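Local coordinates for protein polymeric Immunoglobulin Receptor (PDB 5F1S) that probably binds polymeric immunoglobulins for mucosal immunity, its ectodomain corresponding to the secretory component, here built of two immunoglobulin V-set domains, at residues 119-122 against 128-131; 144-149 against 203-208; 161-166 against 170-175. One frame throughout, in Å; residues are numbered along the deposited sequence.

Contact 1: residues 119-122 against 128-131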
ATOM      1  N   SER A 119      -2.485   8.215  10.189  1.00 38.92           N
ATOM      2  CA  SER A 119      -2.777   9.643   9.979  1.00 36.78           C
ATOM      3  C   SER A 119      -3.106  10.397  11.269  1.00 36.83           C
ATOM      4  O   SER A 119      -3.374  11.605  11.224  1.00 34.57           O
ATOM      5  CB  SER A 119      -3.930   9.797   8.987  1.00 37.43           C
ATOM      6  OG  SER A 119      -5.125   9.371   9.598  1.00 40.07           O
ATOM      7  N   MET A 120      -3.130   9.718  12.412  1.00 36.10           N
ATOM      8  CA  MET A 120      -3.218  10.344  13.726  1.00 36.66           C
ATOM      9  C   MET A 120      -2.047   9.833  14.541  1.00 40.39           C
ATOM     10  O   MET A 120      -1.965   8.631  14.809  1.00 42.54           O
ATOM     11  CB  MET A 120      -4.528   9.997  14.414  1.00 37.41           C
ATOM     12  CG  MET A 120      -4.571  10.119  15.964  1.00 49.27           C
ATOM     13  SD  MET A 120      -5.179  11.725  16.425  1.00 58.51           S
ATOM     14  CE  MET A 120      -5.079  11.561  18.201  1.00 49.71           C
ATOM     15  N   VAL A 121      -1.158  10.722  14.948  1.00 34.53           N
ATOM     16  CA  VAL A 121       0.023  10.352  15.735  1.00 32.98           C
ATOM     17  C   VAL A 121      -0.028  11.151  17.035  1.00 34.05           C
ATOM     18  O   VAL A 121      -0.187  12.374  17.006  1.00 35.48           O
ATOM     19  CB  VAL A 121       1.322  10.631  14.945  1.00 35.66           C
ATOM     20  CG1 VAL A 121       2.537  10.408  15.781  1.00 41.69           C
ATOM     21  CG2 VAL A 121       1.388   9.749  13.689  1.00 39.67           C
ATOM     22  N   SER A 122       0.104  10.475  18.182  1.00 35.22           N
ATOM     23  CA  SER A 122       0.085  11.190  19.443  1.00 31.90           C
ATOM     24  C   SER A 122       1.336  10.868  20.257  1.00 36.48           C
ATOM     25  O   SER A 122       1.939   9.797  20.133  1.00 36.57           O
ATOM     26  CB  SER A 122      -1.159  10.879  20.280  1.00 35.91           C
ATOM     27  OG  SER A 122      -1.170   9.527  20.605  1.00 42.57           O
ATOM     28  N   SER A 128       9.491  12.142  21.381  1.00 44.51           N
ATOM     29  CA  SER A 128       9.663  12.138  19.933  1.00 44.85           C
ATOM     30  C   SER A 128       8.625  11.239  19.300  1.00 41.33           C
ATOM     31  O   SER A 128       8.281  10.196  19.853  1.00 41.34           O
ATOM     32  CB  SER A 128      11.044  11.627  19.500  1.00 45.42           C
ATOM     33  OG  SER A 128      12.037  12.509  19.956  1.00 63.94           O
ATOM     34  N   VAL A 129       8.178  11.622  18.100  1.00 39.83           N
ATOM     35  CA  VAL A 129       7.318  10.760  17.300  1.00 38.91           C
ATOM     36  C   VAL A 129       7.791  10.811  15.859  1.00 37.68           C
ATOM     37  O   VAL A 129       8.468  11.752  15.436  1.00 39.32           O
ATOM     38  CB  VAL A 129       5.828  11.153  17.395  1.00 38.22           C
ATOM     39  CG1 VAL A 129       5.351  10.926  18.801  1.00 40.97           C
ATOM     40  CG2 VAL A 129       5.605  12.601  16.984  1.00 38.50           C
ATOM     41  N   THR A 130       7.424   9.777  15.112  1.00 38.11           N
ATOM     42  CA  THR A 130       7.758   9.670  13.700  1.00 37.02           C
ATOM     43  C   THR A 130       6.499   9.430  12.887  1.00 36.41           C
ATOM     44  O   THR A 130       5.609   8.691  13.292  1.00 38.95           O
ATOM     45  CB  THR A 130       8.736   8.582  13.431  1.00 39.53           C
ATOM     46  OG1 THR A 130       8.151   7.341  13.817  1.00 48.49           O
ATOM     47  CG2 THR A 130      10.008   8.876  14.206  1.00 40.04           C
ATOM     48  N   VAL A 131       6.433  10.117  11.765  1.00 34.33           N
ATOM     49  CA  VAL A 131       5.375   9.996  10.775  1.00 32.16           C
ATOM     50  C   VAL A 131       6.002   9.336   9.563  1.00 37.23           C
ATOM     51  O   VAL A 131       7.069   9.770   9.111  1.00 36.03           O
ATOM     52  CB  VAL A 131       4.817  11.379  10.394  1.00 34.52           C
ATOM     53  CG1 VAL A 131       3.769  11.275   9.298  1.00 36.09           C
ATOM     54  CG2 VAL A 131       4.272  12.135  11.608  1.00 33.47           C
TER

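Contact 2: residues 144-149 against 203-208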
ATOM      1  N   LYS A 144      10.592  16.275  -1.040  1.00 39.77           N
ATOM      2  CA  LYS A 144       9.501  15.948  -0.124  1.00 37.31           C
ATOM      3  C   LYS A 144       9.348  17.067   0.897  1.00 39.34           C
ATOM      4  O   LYS A 144      10.336  17.694   1.288  1.00 40.31           O
ATOM      5  CB  LYS A 144       9.798  14.641   0.583  1.00 36.46           C
ATOM      6  CG  LYS A 144      10.163  13.490  -0.369  1.00 35.78           C
ATOM      7  CD  LYS A 144       9.134  13.334  -1.447  1.00 36.33           C
ATOM      8  CE  LYS A 144       9.346  12.077  -2.247  1.00 37.51           C
ATOM      9  NZ  LYS A 144      10.693  11.933  -2.922  1.00 41.03           N
ATOM     10  N   ARG A 145       8.115  17.294   1.374  1.00 34.77           N
ATOM     11  CA  ARG A 145       7.917  18.370   2.336  1.00 36.16           C
ATOM     12  C   ARG A 145       6.964  17.982   3.458  1.00 38.97           C
ATOM     13  O   ARG A 145       6.126  17.086   3.325  1.00 34.20           O
ATOM     14  CB  ARG A 145       7.423  19.657   1.684  1.00 42.14           C
ATOM     15  CG  ARG A 145       6.537  19.572   0.576  1.00 47.92           C
ATOM     16  CD  ARG A 145       6.450  20.946  -0.160  1.00 46.76           C
ATOM     17  NE  ARG A 145       5.062  21.168  -0.503  1.00 47.06           N
ATOM     18  CZ  ARG A 145       4.468  20.633  -1.564  1.00 45.89           C
ATOM     19  NH1 ARG A 145       5.162  19.883  -2.395  1.00 41.82           N
ATOM     20  NH2 ARG A 145       3.181  20.861  -1.803  1.00 51.02           N
ATOM     21  N   TRP A 146       7.187  18.629   4.594  1.00 36.60           N
ATOM     22  CA  TRP A 146       6.355  18.531   5.787  1.00 33.56           C
ATOM     23  C   TRP A 146       5.904  19.944   6.128  1.00 39.58           C
ATOM     24  O   TRP A 146       6.750  20.829   6.323  1.00 39.74           O
ATOM     25  CB  TRP A 146       7.145  17.905   6.915  1.00 36.81           C
ATOM     26  CG  TRP A 146       6.499  17.905   8.263  1.00 33.42           C
ATOM     27  CD1 TRP A 146       6.817  18.683   9.327  1.00 35.39           C
ATOM     28  CD2 TRP A 146       5.431  17.039   8.698  1.00 35.30           C
ATOM     29  NE1 TRP A 146       6.018  18.340  10.429  1.00 34.51           N
ATOM     30  CE2 TRP A 146       5.151  17.354  10.042  1.00 34.27           C
ATOM     31  CE3 TRP A 146       4.697  16.029   8.073  1.00 36.56           C
ATOM     32  CZ2 TRP A 146       4.163  16.678  10.800  1.00 34.03           C
ATOM     33  CZ3 TRP A 146       3.694  15.366   8.825  1.00 35.86           C
ATOM     34  CH2 TRP A 146       3.455  15.697  10.159  1.00 32.91           C
ATOM     35  N   CYS A 147       4.589  20.180   6.116  1.00 33.28           N
ATOM     36  CA  CYS A 147       4.022  21.504   6.240  1.00 36.07           C
ATOM     37  C   CYS A 147       2.940  21.505   7.311  1.00 35.91           C
ATOM     38  O   CYS A 147       2.178  20.535   7.455  1.00 34.48           O
ATOM     39  CB  CYS A 147       3.402  21.993   4.911  1.00 39.93           C
ATOM     40  SG  CYS A 147       4.490  21.634   3.441  1.00 59.97           S
ATOM     41  N   ARG A 148       2.833  22.617   8.023  1.00 34.81           N
ATOM     42  CA  ARG A 148       1.706  22.793   8.938  1.00 35.61           C
ATOM     43  C   ARG A 148       0.518  23.325   8.142  1.00 33.91           C
ATOM     44  O   ARG A 148       0.654  24.265   7.364  1.00 36.72           O
ATOM     45  CB  ARG A 148       2.067  23.743  10.094  1.00 37.32           C
ATOM     46  CG  ARG A 148       0.934  23.812  11.152  1.00 41.44           C
ATOM     47  CD  ARG A 148       1.406  24.267  12.517  1.00 42.01           C
ATOM     48  NE  ARG A 148       0.247  24.594  13.350  1.00 43.90           N
ATOM     49  CZ  ARG A 148      -0.233  23.821  14.308  1.00 42.19           C
ATOM     50  NH1 ARG A 148       0.332  22.668  14.580  1.00 42.08           N
ATOM     51  NH2 ARG A 148      -1.289  24.192  15.000  1.00 44.52           N
ATOM     52  N   SER A 149      -0.663  22.720   8.333  1.00 31.55           N
ATOM     53  CA  SER A 149      -1.846  23.131   7.615  1.00 32.87           C
ATOM     54  C   SER A 149      -2.167  24.608   7.862  1.00 37.71           C
ATOM     55  O   SER A 149      -2.146  25.100   8.990  1.00 33.15           O
ATOM     56  CB  SER A 149      -3.039  22.245   8.032  1.00 33.45           C
ATOM     57  OG  SER A 149      -4.205  22.591   7.313  1.00 34.16           O
ATOM     58  N   VAL A 203      -0.934  14.414   1.741  1.00 31.71           N
ATOM     59  CA  VAL A 203      -1.763  13.593   2.623  1.00 31.29           C
ATOM     60  C   VAL A 203      -1.743  14.240   4.010  1.00 31.70           C
ATOM     61  O   VAL A 203      -0.689  14.677   4.490  1.00 31.54           O
ATOM     62  CB  VAL A 203      -1.298  12.116   2.670  1.00 32.69           C
ATOM     63  CG1 VAL A 203       0.116  11.954   3.197  1.00 34.59           C
ATOM     64  CG2 VAL A 203      -2.253  11.343   3.575  1.00 33.10           C
ATOM     65  N   ALA A 204      -2.926  14.358   4.622  1.00 29.69           N
ATOM     66  CA  ALA A 204      -3.079  15.011   5.924  1.00 29.50           C
ATOM     67  C   ALA A 204      -2.709  14.088   7.081  1.00 30.14           C
ATOM     68  O   ALA A 204      -3.022  12.887   7.084  1.00 30.32           O
ATOM     69  CB  ALA A 204      -4.523  15.531   6.068  1.00 28.98           C
ATOM     70  N   VAL A 205      -2.025  14.663   8.070  1.00 29.55           N
ATOM     71  CA  VAL A 205      -1.580  13.964   9.271  1.00 29.71           C
ATOM     72  C   VAL A 205      -1.906  14.866  10.454  1.00 30.32           C
ATOM     73  O   VAL A 205      -1.617  16.071  10.427  1.00 30.77           O
ATOM     74  CB  VAL A 205      -0.073  13.651   9.247  1.00 33.48           C
ATOM     75  CG1 VAL A 205       0.353  12.831  10.486  1.00 33.13           C
ATOM     76  CG2 VAL A 205       0.297  12.920   7.944  1.00 34.15           C
ATOM     77  N   TYR A 206      -2.532  14.295  11.475  1.00 29.86           N
ATOM     78  CA  TYR A 206      -2.818  15.003  12.716  1.00 29.46           C
ATOM     79  C   TYR A 206      -1.838  14.592  13.793  1.00 31.13           C
ATOM     80  O   TYR A 206      -1.621  13.399  13.992  1.00 31.58           O
ATOM     81  CB  TYR A 206      -4.255  14.709  13.200  1.00 30.44           C
ATOM     82  CG  TYR A 206      -4.684  15.669  14.297  1.00 32.25           C
ATOM     83  CD1 TYR A 206      -4.462  15.372  15.641  1.00 29.86           C
ATOM     84  CD2 TYR A 206      -5.313  16.885  13.995  1.00 31.52           C
ATOM     85  CE1 TYR A 206      -4.829  16.253  16.648  1.00 33.89           C
ATOM     86  CE2 TYR A 206      -5.692  17.760  14.999  1.00 33.55           C
ATOM     87  CZ  TYR A 206      -5.464  17.436  16.336  1.00 33.80           C
ATOM     88  OH  TYR A 206      -5.835  18.303  17.347  1.00 35.20           O
ATOM     89  N   ILE A 207      -1.248  15.580  14.474  1.00 30.67           N
ATOM     90  CA  ILE A 207      -0.359  15.341  15.608  1.00 30.96           C
ATOM     91  C   ILE A 207      -1.091  15.804  16.860  1.00 31.75           C
ATOM     92  O   ILE A 207      -1.500  16.969  16.952  1.00 32.56           O
ATOM     93  CB  ILE A 207       0.972  16.110  15.468  1.00 32.76           C
ATOM     94  CG1 ILE A 207       1.708  15.732  14.163  1.00 36.60           C
ATOM     95  CG2 ILE A 207       1.879  15.847  16.692  1.00 34.29           C
ATOM     96  CD1 ILE A 207       2.074  14.265  14.091  1.00 36.55           C
ATOM     97  N   LEU A 208      -1.237  14.909  17.831  1.00 30.81           N
ATOM     98  CA  LEU A 208      -1.802  15.282  19.122  1.00 29.50           C
ATOM     99  C   LEU A 208      -0.709  15.204  20.166  1.00 32.09           C
ATOM    100  O   LEU A 208      -0.209  14.114  20.437  1.00 34.39           O
ATOM    101  CB  LEU A 208      -2.944  14.351  19.491  1.00 32.39           C
ATOM    102  CG  LEU A 208      -3.554  14.621  20.865  1.00 33.94           C
ATOM    103  CD1 LEU A 208      -4.135  15.992  20.921  1.00 36.49           C
ATOM    104  CD2 LEU A 208      -4.594  13.559  21.134  1.00 35.31           C
TER

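Contact 3: residues 161-166 against 170-175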
ATOM      1  N   GLU A 161      19.859  15.080  -1.363  1.00 50.33           N
ATOM      2  CA  GLU A 161      20.126  13.766  -0.804  1.00 52.42           C
ATOM      3  C   GLU A 161      18.930  13.173  -0.052  1.00 48.69           C
ATOM      4  O   GLU A 161      19.081  12.126   0.580  1.00 49.27           O
ATOM      5  CB  GLU A 161      21.321  13.828   0.141  1.00 61.74           C
ATOM      6  CG  GLU A 161      22.637  14.173  -0.547  1.00 78.77           C
ATOM      7  CD  GLU A 161      23.786  14.285   0.436  1.00120.42           C
ATOM      8  OE1 GLU A 161      23.517  14.382   1.655  1.00129.47           O
ATOM      9  OE2 GLU A 161      24.954  14.268  -0.008  1.00121.16           O
ATOM     10  N   GLY A 162      17.768  13.821  -0.090  1.00 49.15           N
ATOM     11  CA  GLY A 162      16.606  13.311   0.619  1.00 48.19           C
ATOM     12  C   GLY A 162      16.574  13.620   2.104  1.00 48.87           C
ATOM     13  O   GLY A 162      15.938  12.885   2.873  1.00 45.41           O
ATOM     14  N   ARG A 163      17.230  14.699   2.538  1.00 45.37           N
ATOM     15  CA  ARG A 163      17.440  14.949   3.958  1.00 43.59           C
ATOM     16  C   ARG A 163      17.055  16.366   4.327  1.00 43.05           C
ATOM     17  O   ARG A 163      17.231  17.304   3.539  1.00 44.76           O
ATOM     18  CB  ARG A 163      18.906  14.679   4.376  1.00 49.32           C
ATOM     19  CG  ARG A 163      19.214  13.201   4.316  1.00 58.71           C
ATOM     20  CD  ARG A 163      20.497  12.754   4.999  1.00 75.24           C
ATOM     21  NE  ARG A 163      20.590  11.291   4.939  1.00 95.12           N
ATOM     22  CZ  ARG A 163      21.658  10.581   5.286  1.00109.81           C
ATOM     23  NH1 ARG A 163      22.749  11.193   5.729  1.00117.89           N
ATOM     24  NH2 ARG A 163      21.639   9.255   5.187  1.00110.62           N
ATOM     25  N   TYR A 164      16.497  16.507   5.529  1.00 41.82           N
ATOM     26  CA  TYR A 164      16.258  17.798   6.152  1.00 44.23           C
ATOM     27  C   TYR A 164      16.483  17.591   7.630  1.00 44.14           C
ATOM     28  O   TYR A 164      16.059  16.577   8.195  1.00 42.36           O
ATOM     29  CB  TYR A 164      14.847  18.362   5.922  1.00 40.46           C
ATOM     30  CG  TYR A 164      14.638  19.631   6.729  1.00 42.50           C
ATOM     31  CD1 TYR A 164      14.850  20.883   6.149  1.00 46.09           C
ATOM     32  CD2 TYR A 164      14.282  19.578   8.076  1.00 45.62           C
ATOM     33  CE1 TYR A 164      14.710  22.046   6.876  1.00 48.13           C
ATOM     34  CE2 TYR A 164      14.160  20.732   8.820  1.00 44.65           C
ATOM     35  CZ  TYR A 164      14.377  21.968   8.216  1.00 49.03           C
ATOM     36  OH  TYR A 164      14.237  23.125   8.940  1.00 62.83           O
ATOM     37  N   GLU A 165      17.170  18.531   8.266  1.00 44.69           N
ATOM     38  CA  GLU A 165      17.340  18.405   9.704  1.00 44.84           C
ATOM     39  C   GLU A 165      17.538  19.785  10.308  1.00 48.76           C
ATOM     40  O   GLU A 165      18.322  20.582   9.786  1.00 48.13           O
ATOM     41  CB  GLU A 165      18.507  17.483  10.054  1.00 48.37           C
ATOM     42  CG  GLU A 165      18.703  17.343  11.561  1.00 55.60           C
ATOM     43  CD  GLU A 165      19.384  16.039  12.000  1.00 63.80           C
ATOM     44  OE1 GLU A 165      18.855  15.370  12.933  1.00 64.23           O
ATOM     45  OE2 GLU A 165      20.456  15.705  11.442  1.00 66.26           O
ATOM     46  N   ASP A 166      16.779  20.070  11.361  1.00 47.12           N
ATOM     47  CA  ASP A 166      17.021  21.226  12.224  1.00 47.13           C
ATOM     48  C   ASP A 166      16.854  20.752  13.665  1.00 46.64           C
ATOM     49  O   ASP A 166      16.894  19.555  13.959  1.00 45.40           O
ATOM     50  CB  ASP A 166      16.137  22.426  11.838  1.00 45.10           C
ATOM     51  CG  ASP A 166      14.660  22.200  12.105  1.00 44.90           C
ATOM     52  OD1 ASP A 166      14.350  21.338  12.919  1.00 45.26           O
ATOM     53  OD2 ASP A 166      13.822  22.903  11.489  1.00 46.95           O
ATOM     54  N   GLU A 170      13.544  16.102  11.787  1.00 42.03           N
ATOM     55  CA  GLU A 170      14.363  15.459  10.768  1.00 45.16           C
ATOM     56  C   GLU A 170      13.458  14.789   9.732  1.00 46.02           C
ATOM     57  O   GLU A 170      12.453  14.153  10.079  1.00 42.53           O
ATOM     58  CB  GLU A 170      15.310  14.441  11.376  1.00 47.96           C
ATOM     59  CG  GLU A 170      16.168  13.693  10.311  1.00 52.60           C
ATOM     60  CD  GLU A 170      16.977  12.545  10.879  1.00 60.11           C
ATOM     61  OE1 GLU A 170      17.126  12.483  12.118  1.00 65.31           O
ATOM     62  OE2 GLU A 170      17.458  11.699  10.081  1.00 65.43           O
ATOM     63  N   ILE A 171      13.795  14.963   8.458  1.00 41.26           N
ATOM     64  CA  ILE A 171      13.143  14.222   7.389  1.00 39.68           C
ATOM     65  C   ILE A 171      14.191  13.367   6.703  1.00 46.85           C
ATOM     66  O   ILE A 171      15.283  13.862   6.381  1.00 41.65           O
ATOM     67  CB  ILE A 171      12.453  15.157   6.386  1.00 38.37           C
ATOM     68  CG1 ILE A 171      11.541  16.160   7.091  1.00 37.50           C
ATOM     69  CG2 ILE A 171      11.682  14.318   5.358  1.00 39.60           C
ATOM     70  CD1 ILE A 171      10.970  17.273   6.174  1.00 38.51           C
ATOM     71  N   ARG A 172      13.850  12.096   6.476  1.00 40.98           N
ATOM     72  CA  ARG A 172      14.707  11.154   5.773  1.00 45.19           C
ATOM     73  C   ARG A 172      13.874  10.457   4.707  1.00 42.10           C
ATOM     74  O   ARG A 172      12.971   9.667   5.024  1.00 40.81           O
ATOM     75  CB  ARG A 172      15.329  10.148   6.737  1.00 50.51           C
ATOM     76  CG  ARG A 172      16.278   9.166   6.048  1.00 67.74           C
ATOM     77  CD  ARG A 172      16.975   8.259   7.044  1.00 96.66           C
ATOM     78  NE  ARG A 172      17.902   7.343   6.384  1.00119.71           N
ATOM     79  CZ  ARG A 172      18.693   6.485   7.022  1.00129.39           C
ATOM     80  NH1 ARG A 172      18.682   6.417   8.346  1.00146.24           N
ATOM     81  NH2 ARG A 172      19.499   5.692   6.333  1.00128.85           N
ATOM     82  N   ASP A 173      14.197  10.739   3.456  1.00 40.21           N
ATOM     83  CA  ASP A 173      13.576  10.121   2.290  1.00 38.55           C
ATOM     84  C   ASP A 173      14.426   8.944   1.850  1.00 43.88           C
ATOM     85  O   ASP A 173      15.624   9.114   1.616  1.00 44.38           O
ATOM     86  CB  ASP A 173      13.481  11.174   1.192  1.00 39.97           C
ATOM     87  CG  ASP A 173      12.788  10.682  -0.079  1.00 38.92           C
ATOM     88  OD1 ASP A 173      12.322   9.524  -0.102  1.00 37.08           O
ATOM     89  OD2 ASP A 173      12.710  11.468  -1.052  1.00 40.33           O
ATOM     90  N   ASP A 174      13.837   7.746   1.799  1.00 41.60           N
ATOM     91  CA  ASP A 174      14.594   6.585   1.358  1.00 42.96           C
ATOM     92  C   ASP A 174      14.747   6.534  -0.155  1.00 44.96           C
ATOM     93  O   ASP A 174      15.338   5.572  -0.664  1.00 49.52           O
ATOM     94  CB  ASP A 174      13.974   5.278   1.891  1.00 43.77           C
ATOM     95  CG  ASP A 174      12.653   4.865   1.193  1.00 41.41           C
ATOM     96  OD1 ASP A 174      12.275   5.417   0.165  1.00 41.15           O
ATOM     97  OD2 ASP A 174      11.985   3.935   1.687  1.00 46.62           O
ATOM     98  N   LEU A 175      14.248   7.538  -0.877  1.00 43.50           N
ATOM     99  CA  LEU A 175      14.445   7.734  -2.304  1.00 47.35           C
ATOM    100  C   LEU A 175      13.730   6.705  -3.158  1.00 45.05           C
ATOM    101  O   LEU A 175      13.837   6.767  -4.380  1.00 43.80           O
ATOM    102  CB  LEU A 175      15.933   7.710  -2.675  1.00 57.24           C
ATOM    103  CG  LEU A 175      16.767   8.761  -1.923  1.00 64.94           C
ATOM    104  CD1 LEU A 175      18.252   8.546  -2.230  1.00 77.52           C
ATOM    105  CD2 LEU A 175      16.329  10.179  -2.288  1.00 59.29           C
TER
HETATM  106  O   HOH W   1      17.967  10.328   2.529  1.00 54.91           O

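Contact 1: residues 119-122 against 128-131
Val121 and Val129 carry this contact, and the side-chain packing is apolar. CG1 of Val121 lies 3.7 Å from CB of Val129 and 4.0 Å from its CG2. The two side chains lie alongside, pointing opposite ways, so the methyl CG1 rests against the flank of Val129. CG1 of Val121 is anti to the backbone N (chi1 174°), and this turn sends the methyl to Val129. The other branch, CG2, faces Val131 and lies 4.3 Å from CG2 of that residue, a looser touch. CG1 of Val129 packs 3.8 Å from the carbonyl O of Ser122.

No hydrogen bond joins the two segments. Strands 120-122 and 129-131 run antiparallel, at 167°, but their axes stay 7.8 Å apart. Each finds its backbone partners in its own sheet. Val121 bonds to Tyr206 and Leu208, whereas Val129 and Val131 bond to Leu183 and Val181. Ile207 also touches Val121, and Leu183 touches Val129.

Valines of two sheets thus meet at one margin of the domain. This is the packing of an immunoglobulin V-set beta sandwich, where the second half of the split first strand, 120-124, changes sheets and pairs in parallel with the last, 201-210.

Contact 2: residues 144-149 against 203-208
Strands 144-148 and 203-208 belong to one sheet but are not neighbours in it: strand 192-198 runs between them, so no backbone hydrogen bond joins the two segments. The sheet is one of the two that form the immunoglobulin V-set sandwich, and Trp146 is the tryptophan of its core. Its side chain spans the middle strand on the inner side of the sheet. CG is anti to the backbone N (chi1 172°), and the six-membered ring reaches Val205 and Ile207.

Both residues meet the ring at its edge, near its plane. CB of Val205 is 4.2 Å from CZ3 of Trp146 and equally far from CH2, and the valine side chain stands roughly perpendicular to that of the tryptophan. The approach is apolar, and all three residues are buried. Val181 and Leu183 of the opposing sheet also touch the indole, and Tyr194 of the middle strand stacks with it. Ile207 has Leu183 and Val121 as further neighbours. The tryptophan therefore ties its own sheet to the other one.

Next to it, Cys147 forms a disulfide with Cys155, separate from the Cys133-Cys196 bridge. Farther along strand 203-208, the contact ends on the neighbouring ring carbon: CZ2 of Trp146 lies 4.3 Å from CG1 of Ile207.

Contact 3: residues 161-166 against 170-175
Three backbone hydrogen bonds join Tyr164 to Ile171 and Gly162 to Asp173, in the antiparallel beta hairpin of strands 163-165 and 169-173 at the edge of the V-set sandwich. Asp173 N meets Gly162 O at 2.8 Å, nearly straight at 168° and in the carbonyl plane. Tyr164 and Ile171 form a hydrogen-bonded pair, each donating its N-H to the other's O. A water lies between Glu161 O and Asp173 O, 2.9 and 2.8 Å away.

Tyr164 OH donates to Asp166 OD2 at 2.6 Å, from above the carboxylate plane. Leu175 N donates to Asp173 OD1, an Asx turn. Asp173 OD1 also accepts from Tyr135 OH, and OD2 forms a salt bridge with Lys144.

On one face lie Arg163, Glu165, Glu170 and Arg172. Glu165 OE1 comes within 3.5 Å of Glu170 OE1, two like-charged oxygens that cannot bond, the carboxylate planes turned 48° apart. Lys184 pairs with Glu165 OE1 and probably eases this closeness. Arg163 NH2 stands over one face of the Arg172 guanidinium, 4.3 Å from its NH2, two like charges. Glu170 CG packs 3.6 Å from Tyr164 O, so an alanine here would probably open a gap beside that carbonyl and leave Glu165 OE1 without the chain now lying against it.

The face of Tyr164 and Ile171 packs by carbon atoms. Leu156 touches both, and Tyr164 CB lies 4.0 Å from CB and CD1 of Ile171.

All three contacts lie in the second V-set domain, on the same side of the chain's centre. Contacts 1 and 2 have centres about 10 Å apart and share the pairing of strands 120-124 and 201-210: Ser119 O is 2.8 Å from Tyr206 N, a probable hydrogen bond. Contacts 2 and 3 are about 15 Å apart between centres and meet across the sandwich. The salt bridge of Lys144 NZ with Asp173 OD2, 2.8 Å long, joins them, and Trp146 CB packs 3.9 Å from Ile171 CD1. Contacts 1 and 3 do not touch; their nearest atoms are about 7 Å apart. Strand 178-183 lies between strands 129-135 and 169-173 in their common sheet, and links them.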